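Local structure of Lic12234 (Leptospira interrogans, 4TZH) at residues N95-S100 against N118-T123; L138-N143 against L161-N166. The protein is of unknown function but belongs to a leucine-rich repeat subfamily of a human pathogen, is a possible virulence factor, and probably offers its repeat surface for binding. One frame throughout, in Å; residues are numbered along the deposited sequence.

Contact 1. Residues N95-S100 against N118-T123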
ATOM      1  N   ASN A  95      -5.835   3.495  -0.732  1.00 15.66           N
ATOM      2  CA  ASN A  95      -7.093   4.072  -0.268  1.00 16.70           C
ATOM      3  C   ASN A  95      -8.208   3.891  -1.299  1.00 19.19           C
ATOM      4  O   ASN A  95      -7.937   3.958  -2.500  1.00 18.58           O
ATOM      5  CB  ASN A  95      -6.906   5.510   0.073  1.00 19.64           C
ATOM      6  CG  ASN A  95      -6.157   6.281  -0.944  1.00 21.15           C
ATOM      7  OD1 ASN A  95      -4.946   6.018  -1.181  1.00 20.05           O
ATOM      8  ND2 ASN A  95      -6.840   7.242  -1.559  1.00 24.79           N
ATOM      9  N   GLY A  96      -9.439   3.732  -0.818  1.00 17.55           N
ATOM     10  CA  GLY A  96     -10.567   3.617  -1.729  1.00 17.35           C
ATOM     11  C   GLY A  96     -10.570   2.302  -2.466  1.00 20.51           C
ATOM     12  O   GLY A  96     -10.519   2.284  -3.704  1.00 23.21           O
ATOM     13  N   ASN A  97     -10.600   1.187  -1.736  1.00 17.18           N
ATOM     14  CA  ASN A  97     -10.618  -0.127  -2.368  1.00 17.32           C
ATOM     15  C   ASN A  97     -11.608  -1.039  -1.643  1.00 19.66           C
ATOM     16  O   ASN A  97     -12.468  -0.543  -0.908  1.00 21.01           O
ATOM     17  CB  ASN A  97      -9.197  -0.715  -2.435  1.00 15.95           C
ATOM     18  CG  ASN A  97      -8.447  -0.241  -3.639  1.00 17.65           C
ATOM     19  OD1 ASN A  97      -8.853  -0.591  -4.751  1.00 17.29           O
ATOM     20  ND2 ASN A  97      -7.394   0.586  -3.470  1.00 16.11           N
ATOM     21  N   SER A  98     -11.547  -2.349  -1.919  1.00 18.52           N
ATOM     22  CA  SER A  98     -12.455  -3.325  -1.348  1.00 19.62           C
ATOM     23  C   SER A  98     -11.742  -4.288  -0.428  1.00 21.96           C
ATOM     24  O   SER A  98     -12.045  -5.490  -0.419  1.00 23.50           O
ATOM     25  CB  SER A  98     -13.143  -4.066  -2.489  1.00 23.55           C
ATOM     26  OG  SER A  98     -13.869  -3.123  -3.255  1.00 28.28           O
ATOM     27  N   LEU A  99     -10.770  -3.791   0.352  1.00 20.65           N
ATOM     28  CA  LEU A  99     -10.032  -4.667   1.245  1.00 20.84           C
ATOM     29  C   LEU A  99     -10.743  -4.926   2.552  1.00 22.75           C
ATOM     30  O   LEU A  99     -11.016  -3.986   3.293  1.00 22.28           O
ATOM     31  CB  LEU A  99      -8.625  -4.120   1.528  1.00 20.87           C
ATOM     32  CG  LEU A  99      -7.700  -4.088   0.335  1.00 22.38           C
ATOM     33  CD1 LEU A  99      -6.553  -3.104   0.606  1.00 23.65           C
ATOM     34  CD2 LEU A  99      -7.176  -5.475   0.003  1.00 22.50           C
ATOM     35  N   SER A 100     -11.018  -6.213   2.851  1.00 22.81           N
ATOM     36  CA  SER A 100     -11.592  -6.565   4.142  0.50 23.48           C
ATOM     37  C   SER A 100     -10.507  -7.187   5.017  1.00 29.77           C
ATOM     38  O   SER A 100     -10.648  -7.220   6.245  1.00 29.99           O
ATOM     39  CB  SER A 100     -12.812  -7.473   4.007  0.50 25.11           C
ATOM     40  OG  SER A 100     -12.525  -8.652   3.274  0.50 24.70           O
ATOM     41  N   ASN A 118      -6.953   4.218   3.816  1.00 17.22           N
ATOM     42  CA  ASN A 118      -8.235   4.894   4.093  0.80 17.76           C
ATOM     43  C   ASN A 118      -9.334   4.332   3.201  1.00 19.19           C
ATOM     44  O   ASN A 118      -9.074   3.953   2.065  1.00 17.21           O
ATOM     45  CB  ASN A 118      -8.163   6.383   3.781  0.80 21.46           C
ATOM     46  CG  ASN A 118      -6.888   7.064   4.187  0.80 34.63           C
ATOM     47  OD1 ASN A 118      -5.775   6.624   3.841  0.80 27.21           O
ATOM     48  ND2 ASN A 118      -7.049   8.248   4.767  0.80 31.99           N
ATOM     49  N   ASN A 119     -10.581   4.362   3.684  1.00 18.18           N
ATOM     50  CA  ASN A 119     -11.720   3.965   2.864  1.00 19.04           C
ATOM     51  C   ASN A 119     -11.621   2.578   2.275  1.00 21.95           C
ATOM     52  O   ASN A 119     -11.721   2.390   1.051  1.00 22.26           O
ATOM     53  CB  ASN A 119     -11.971   5.027   1.766  1.00 21.93           C
ATOM     54  CG  ASN A 119     -12.214   6.401   2.318  1.00 29.81           C
ATOM     55  OD1 ASN A 119     -11.374   7.292   2.213  1.00 37.81           O
ATOM     56  ND2 ASN A 119     -13.348   6.583   2.953  1.00 31.07           N
ATOM     57  N   ASN A 120     -11.452   1.607   3.157  1.00 18.72           N
ATOM     58  CA  ASN A 120     -11.498   0.174   2.862  1.00 18.31           C
ATOM     59  C   ASN A 120     -12.459  -0.424   3.893  1.00 20.66           C
ATOM     60  O   ASN A 120     -13.207   0.330   4.547  1.00 20.83           O
ATOM     61  CB  ASN A 120     -10.109  -0.470   2.886  1.00 18.01           C
ATOM     62  CG  ASN A 120      -9.397  -0.245   1.580  1.00 17.46           C
ATOM     63  OD1 ASN A 120      -9.681  -0.942   0.596  1.00 19.41           O
ATOM     64  ND2 ASN A 120      -8.469   0.696   1.545  1.00 17.06           N
ATOM     65  N   GLN A 121     -12.546  -1.756   3.972  1.00 19.49           N
ATOM     66  CA  GLN A 121     -13.472  -2.337   4.932  1.00 19.84           C
ATOM     67  C   GLN A 121     -12.713  -3.246   5.904  1.00 22.96           C
ATOM     68  O   GLN A 121     -13.189  -4.322   6.290  1.00 24.89           O
ATOM     69  CB  GLN A 121     -14.585  -3.080   4.155  1.00 22.56           C
ATOM     70  CG  GLN A 121     -15.340  -2.171   3.171  1.00 25.42           C
ATOM     71  CD  GLN A 121     -14.614  -2.096   1.849  1.00 25.71           C
ATOM     72  OE1 GLN A 121     -14.078  -3.098   1.373  1.00 28.05           O
ATOM     73  NE2 GLN A 121     -14.502  -0.898   1.267  1.00 25.91           N
ATOM     74  N   LEU A 122     -11.497  -2.830   6.290  1.00 20.56           N
ATOM     75  CA  LEU A 122     -10.670  -3.665   7.154  1.00 20.49           C
ATOM     76  C   LEU A 122     -11.265  -3.797   8.534  1.00 23.14           C
ATOM     77  O   LEU A 122     -11.758  -2.825   9.098  1.00 22.49           O
ATOM     78  CB  LEU A 122      -9.261  -3.105   7.288  1.00 20.27           C
ATOM     79  CG  LEU A 122      -8.435  -3.059   5.993  1.00 21.13           C
ATOM     80  CD1 LEU A 122      -7.208  -2.129   6.186  1.00 23.03           C
ATOM     81  CD2 LEU A 122      -7.993  -4.453   5.569  1.00 23.71           C
ATOM     82  N   THR A 123     -11.192  -4.997   9.089  1.00 23.73           N
ATOM     83  CA  THR A 123     -11.684  -5.254  10.431  1.00 24.64           C
ATOM     84  C   THR A 123     -10.536  -5.328  11.408  1.00 28.07           C
ATOM     85  O   THR A 123     -10.732  -5.106  12.595  1.00 27.80           O
ATOM     86  CB  THR A 123     -12.604  -6.484  10.497  1.00 30.61           C
ATOM     87  OG1 THR A 123     -11.830  -7.630  10.139  1.00 33.00           O
ATOM     88  CG2 THR A 123     -13.806  -6.342   9.586  1.00 33.50           C
TER
HETATM   89  O   HOH W   1     -13.884   1.882  -0.782  1.00 30.25           O
HETATM   90  O   HOH W   2      -9.192  -7.335   8.458  1.00 35.23           O
HETATM   91  O   HOH W   3     -12.543  -9.067   7.937  1.00 45.76           O
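Asn118 meets the preceding turn through its backbone: its carbonyl O takes the N-H of Gly96 at 2.9 Å, and the CA of Asn95 also leans on this oxygen. Gly96 and its counterpart Asn119 both have positive phi, so the two chains bend alike. One residue on, the N-H of Asn97 reaches Asn119 O at 3.2 Å, and water 1 donates both to that oxygen and to Asn97 O. Asn120 then turns its side chain into the neighbouring turn. Its CG stands beside the backbone N and anti to the carbonyl carbon (chi1 -82°), which carries OD1 to the N-H of Leu99, 3.1 Å away and nearly straight at 164°. The amide lies alongside the Leu99 side chain, while its ND2 is satisfied by the carbonyls of Leu117 and Leu94, so this buried amide ties successive turns together. Gln121 donates its N-H to Leu99 O at 2.8 Å; its side chain, bent at chi2, folds back over the preceding turn so that NE2 meets Asn97 O at 3.0 Å, in the carbonyl plane. Leu122 brings CD2 to within 4.1 Å of Leu99 CB, adding an apolar contact beside the hydrogen bonds. At Thr123 solvent takes over: its N-H donates to water 2, which lies beside Ser100 O and may donate to it, while water 3 joins OG1 to the same carbonyl. Asn97 matches Asn120 one turn earlier, ND2 donating to the carbonyls of Leu94 and Ile71 and OD1 accepting from Ile76 N; such stacked asparagines form the asparagine row characteristic of the leucine-rich repeat solenoid.

Contact 2. Residues L138-N143 against L161-N166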
ATOM      1  N   LEU A 138       0.818   5.523   8.952  1.00 15.70           N
ATOM      2  CA  LEU A 138      -0.151   4.471   8.669  1.00 15.28           C
ATOM      3  C   LEU A 138      -1.531   5.089   8.784  1.00 14.73           C
ATOM      4  O   LEU A 138      -1.904   5.509   9.891  1.00 16.47           O
ATOM      5  CB  LEU A 138       0.016   3.302   9.625  1.00 17.18           C
ATOM      6  CG  LEU A 138      -0.974   2.150   9.526  1.00 18.58           C
ATOM      7  CD1 LEU A 138      -1.024   1.557   8.103  1.00 18.97           C
ATOM      8  CD2 LEU A 138      -0.641   1.058  10.539  1.00 21.29           C
ATOM      9  N   SER A 139      -2.279   5.126   7.672  1.00 14.66           N
ATOM     10  CA  SER A 139      -3.590   5.735   7.666  1.00 14.58           C
ATOM     11  C   SER A 139      -4.650   4.692   7.459  1.00 16.54           C
ATOM     12  O   SER A 139      -4.600   3.976   6.451  1.00 16.45           O
ATOM     13  CB  SER A 139      -3.641   6.789   6.588  1.00 18.81           C
ATOM     14  OG  SER A 139      -4.832   7.518   6.804  1.00 30.25           O
ATOM     15  N   LEU A 140      -5.543   4.554   8.424  1.00 16.93           N
ATOM     16  CA  LEU A 140      -6.606   3.541   8.426  1.00 18.05           C
ATOM     17  C   LEU A 140      -7.958   4.224   8.603  1.00 18.33           C
ATOM     18  O   LEU A 140      -8.903   3.563   9.050  1.00 18.16           O
ATOM     19  CB  LEU A 140      -6.366   2.550   9.594  1.00 20.01           C
ATOM     20  CG  LEU A 140      -5.146   1.647   9.389  1.00 26.43           C
ATOM     21  CD1 LEU A 140      -4.661   1.091  10.706  1.00 28.87           C
ATOM     22  CD2 LEU A 140      -5.461   0.534   8.383  1.00 29.26           C
ATOM     23  N   SER A 141      -8.076   5.492   8.227  1.00 16.79           N
ATOM     24  CA  SER A 141      -9.346   6.146   8.469  0.50 16.35           C
ATOM     25  C   SER A 141     -10.454   5.552   7.637  1.00 20.20           C
ATOM     26  O   SER A 141     -10.202   5.006   6.555  1.00 19.09           O
ATOM     27  CB  SER A 141      -9.264   7.643   8.233  0.50 17.08           C
ATOM     28  OG  SER A 141      -8.801   7.925   6.923  0.50 17.78           O
ATOM     29  N   SER A 142     -11.687   5.622   8.146  1.00 18.44           N
ATOM     30  CA  SER A 142     -12.833   5.089   7.416  1.00 18.98           C
ATOM     31  C   SER A 142     -12.679   3.647   7.004  1.00 22.25           C
ATOM     32  O   SER A 142     -12.768   3.309   5.825  1.00 22.32           O
ATOM     33  CB  SER A 142     -13.170   5.970   6.218  1.00 22.48           C
ATOM     34  OG  SER A 142     -13.468   7.288   6.646  1.00 26.91           O
ATOM     35  N   ASN A 143     -12.485   2.784   7.985  1.00 19.20           N
ATOM     36  CA  ASN A 143     -12.449   1.336   7.796  1.00 18.95           C
ATOM     37  C   ASN A 143     -13.525   0.743   8.709  1.00 22.74           C
ATOM     38  O   ASN A 143     -14.452   1.459   9.099  1.00 23.41           O
ATOM     39  CB  ASN A 143     -11.051   0.785   8.056  1.00 18.33           C
ATOM     40  CG  ASN A 143     -10.233   0.820   6.783  1.00 20.36           C
ATOM     41  OD1 ASN A 143     -10.343  -0.084   5.963  1.00 19.95           O
ATOM     42  ND2 ASN A 143      -9.475   1.883   6.543  1.00 17.85           N
ATOM     43  N   LEU A 161      -0.419   7.575  13.394  1.00 17.46           N
ATOM     44  CA  LEU A 161      -1.340   6.457  13.255  1.00 17.30           C
ATOM     45  C   LEU A 161      -2.742   7.072  13.134  1.00 17.38           C
ATOM     46  O   LEU A 161      -3.207   7.670  14.118  1.00 18.93           O
ATOM     47  CB  LEU A 161      -1.269   5.500  14.458  1.00 19.13           C
ATOM     48  CG  LEU A 161      -2.275   4.364  14.466  1.00 20.32           C
ATOM     49  CD1 LEU A 161      -2.085   3.437  13.259  1.00 20.77           C
ATOM     50  CD2 LEU A 161      -2.154   3.543  15.766  1.00 22.70           C
ATOM     51  N   ASN A 162      -3.389   6.985  11.962  1.00 15.34           N
ATOM     52  CA  ASN A 162      -4.686   7.639  11.791  1.00 15.03           C
ATOM     53  C   ASN A 162      -5.798   6.609  11.781  1.00 17.55           C
ATOM     54  O   ASN A 162      -5.871   5.780  10.868  1.00 17.19           O
ATOM     55  CB  ASN A 162      -4.654   8.466  10.513  1.00 15.03           C
ATOM     56  CG  ASN A 162      -5.838   9.391  10.472  1.00 21.52           C
ATOM     57  OD1 ASN A 162      -6.946   9.002  10.814  1.00 19.35           O
ATOM     58  ND2 ASN A 162      -5.570  10.684  10.176  1.00 23.30           N
ATOM     59  N   LEU A 163      -6.638   6.669  12.803  1.00 15.85           N
ATOM     60  CA  LEU A 163      -7.758   5.734  12.986  1.00 16.14           C
ATOM     61  C   LEU A 163      -9.088   6.465  12.913  1.00 18.39           C
ATOM     62  O   LEU A 163     -10.097   5.921  13.356  1.00 18.88           O
ATOM     63  CB  LEU A 163      -7.657   4.988  14.352  1.00 18.43           C
ATOM     64  CG  LEU A 163      -6.327   4.232  14.546  1.00 23.45           C
ATOM     65  CD1 LEU A 163      -6.246   3.638  15.952  1.00 25.01           C
ATOM     66  CD2 LEU A 163      -6.180   3.123  13.526  1.00 25.05           C
ATOM     67  N   TRP A 164      -9.119   7.692  12.348  1.00 16.68           N
ATOM     68  CA  TRP A 164     -10.386   8.422  12.285  1.00 17.08           C
ATOM     69  C   TRP A 164     -11.496   7.611  11.634  1.00 18.53           C
ATOM     70  O   TRP A 164     -11.252   6.811  10.732  1.00 17.95           O
ATOM     71  CB  TRP A 164     -10.233   9.698  11.463  1.00 17.29           C
ATOM     72  CG  TRP A 164      -9.466  10.812  12.148  1.00 17.93           C
ATOM     73  CD1 TRP A 164      -9.359  11.053  13.489  1.00 20.61           C
ATOM     74  CD2 TRP A 164      -8.781  11.879  11.493  1.00 17.79           C
ATOM     75  NE1 TRP A 164      -8.617  12.209  13.707  1.00 19.78           N
ATOM     76  CE2 TRP A 164      -8.233  12.717  12.498  1.00 19.46           C
ATOM     77  CE3 TRP A 164      -8.531  12.187  10.156  1.00 17.86           C
ATOM     78  CZ2 TRP A 164      -7.487  13.862  12.194  1.00 19.51           C
ATOM     79  CZ3 TRP A 164      -7.793  13.323   9.851  1.00 19.15           C
ATOM     80  CH2 TRP A 164      -7.260  14.130  10.862  1.00 19.81           C
ATOM     81  N   ASP A 165     -12.738   7.866  12.060  1.00 20.20           N
ATOM     82  CA  ASP A 165     -13.914   7.230  11.463  1.00 20.84           C
ATOM     83  C   ASP A 165     -13.861   5.705  11.461  1.00 23.32           C
ATOM     84  O   ASP A 165     -14.104   5.056  10.428  1.00 23.23           O
ATOM     85  CB  ASP A 165     -14.229   7.800  10.069  1.00 22.25           C
ATOM     86  CG  ASP A 165     -15.533   7.274   9.461  1.00 33.03           C
ATOM     87  OD1 ASP A 165     -16.494   7.027  10.228  1.00 35.87           O
ATOM     88  OD2 ASP A 165     -15.591   7.105   8.221  1.00 35.78           O
ATOM     89  N   ASN A 166     -13.588   5.132  12.632  1.00 22.38           N
ATOM     90  CA  ASN A 166     -13.700   3.681  12.859  1.00 22.49           C
ATOM     91  C   ASN A 166     -14.555   3.529  14.110  1.00 25.64           C
ATOM     92  O   ASN A 166     -14.073   3.066  15.155  1.00 24.07           O
ATOM     93  CB  ASN A 166     -12.341   2.997  13.020  1.00 19.79           C
ATOM     94  CG  ASN A 166     -11.662   2.787  11.712  1.00 21.33           C
ATOM     95  OD1 ASN A 166     -11.959   1.825  10.993  1.00 22.02           O
ATOM     96  ND2 ASN A 166     -10.709   3.688  11.381  1.00 20.24           N
TER
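Two consecutive turns of a leucine-rich repeat solenoid meet here, first as parallel strands and then as the asparagine-bearing bends that follow. In the strand part, Asn162 N donates to Leu138 O at 2.9 Å and Asn162 O receives the N-H of Leu140 at 2.8 Å. Leu138 and Leu161 point the same way on one face of the sheet, with Leu138 CD2 3.9 Å from Leu161 CD1; two residues further on, Leu140 CD1 and Leu163 CD2 repeat this side-by-side packing at 3.8 Å. Ser139 and Asn162 occupy the other face, where Asn162 OD1 accepts from Trp164 N in an Asx turn and its ND2 lies over one face of the indole, toward the rim. Past the strands, Ser142 N continues the backbone pairing to Trp164 O. Asp165 OD2 accepts the Ser142 hydroxyl on its anti lone pair, OG to OD2 2.6 Å; having CG anti to the backbone N (chi1 -174°) carries the carboxylate to that serine. The buried Asn166 amide bridges the turns: ND2 gives one proton to Leu140 O at 3.0 Å and the other to Leu163 O, both in the amide plane. Asn143 ND2 grips Leu140 O from the opposite face and also reaches Leu117 O, its OD1 accepting from Leu122 N, while Asn166 OD1 accepts from Leu145 N and, weakly, from Asn143 N. Strand 137-139 has strand 114-116 on its other side, with Leu138 packing on Leu115, and strand 160-162 is flanked on its far side by 186-188, an edge strand of the sheet whose Glu188 takes the Trp164 indole N-H.

In the fold
Contacts 1 and 2 come in series along the chain, within one leucine-rich repeat region, their centres about 10 Å apart. They sample four successive turns: the strands involved, 91-93, 114-116, 137-139 and 160-162, are neighbours in a parallel sheet whose spatial order follows the sequence. Contact 1 lies in the loops beyond its strands, whereas contact 2 also takes in residues of strands 137-139 and 160-162. Segments 118-123 and 138-143 touch directly, with Asn119 N probably hydrogen-bonded to Ser141 O and Leu122 N to Asn143 OD1. The bonding of each contact therefore runs on into the other, and the solenoid is built of turns joined by closely similar, not identical, contacts.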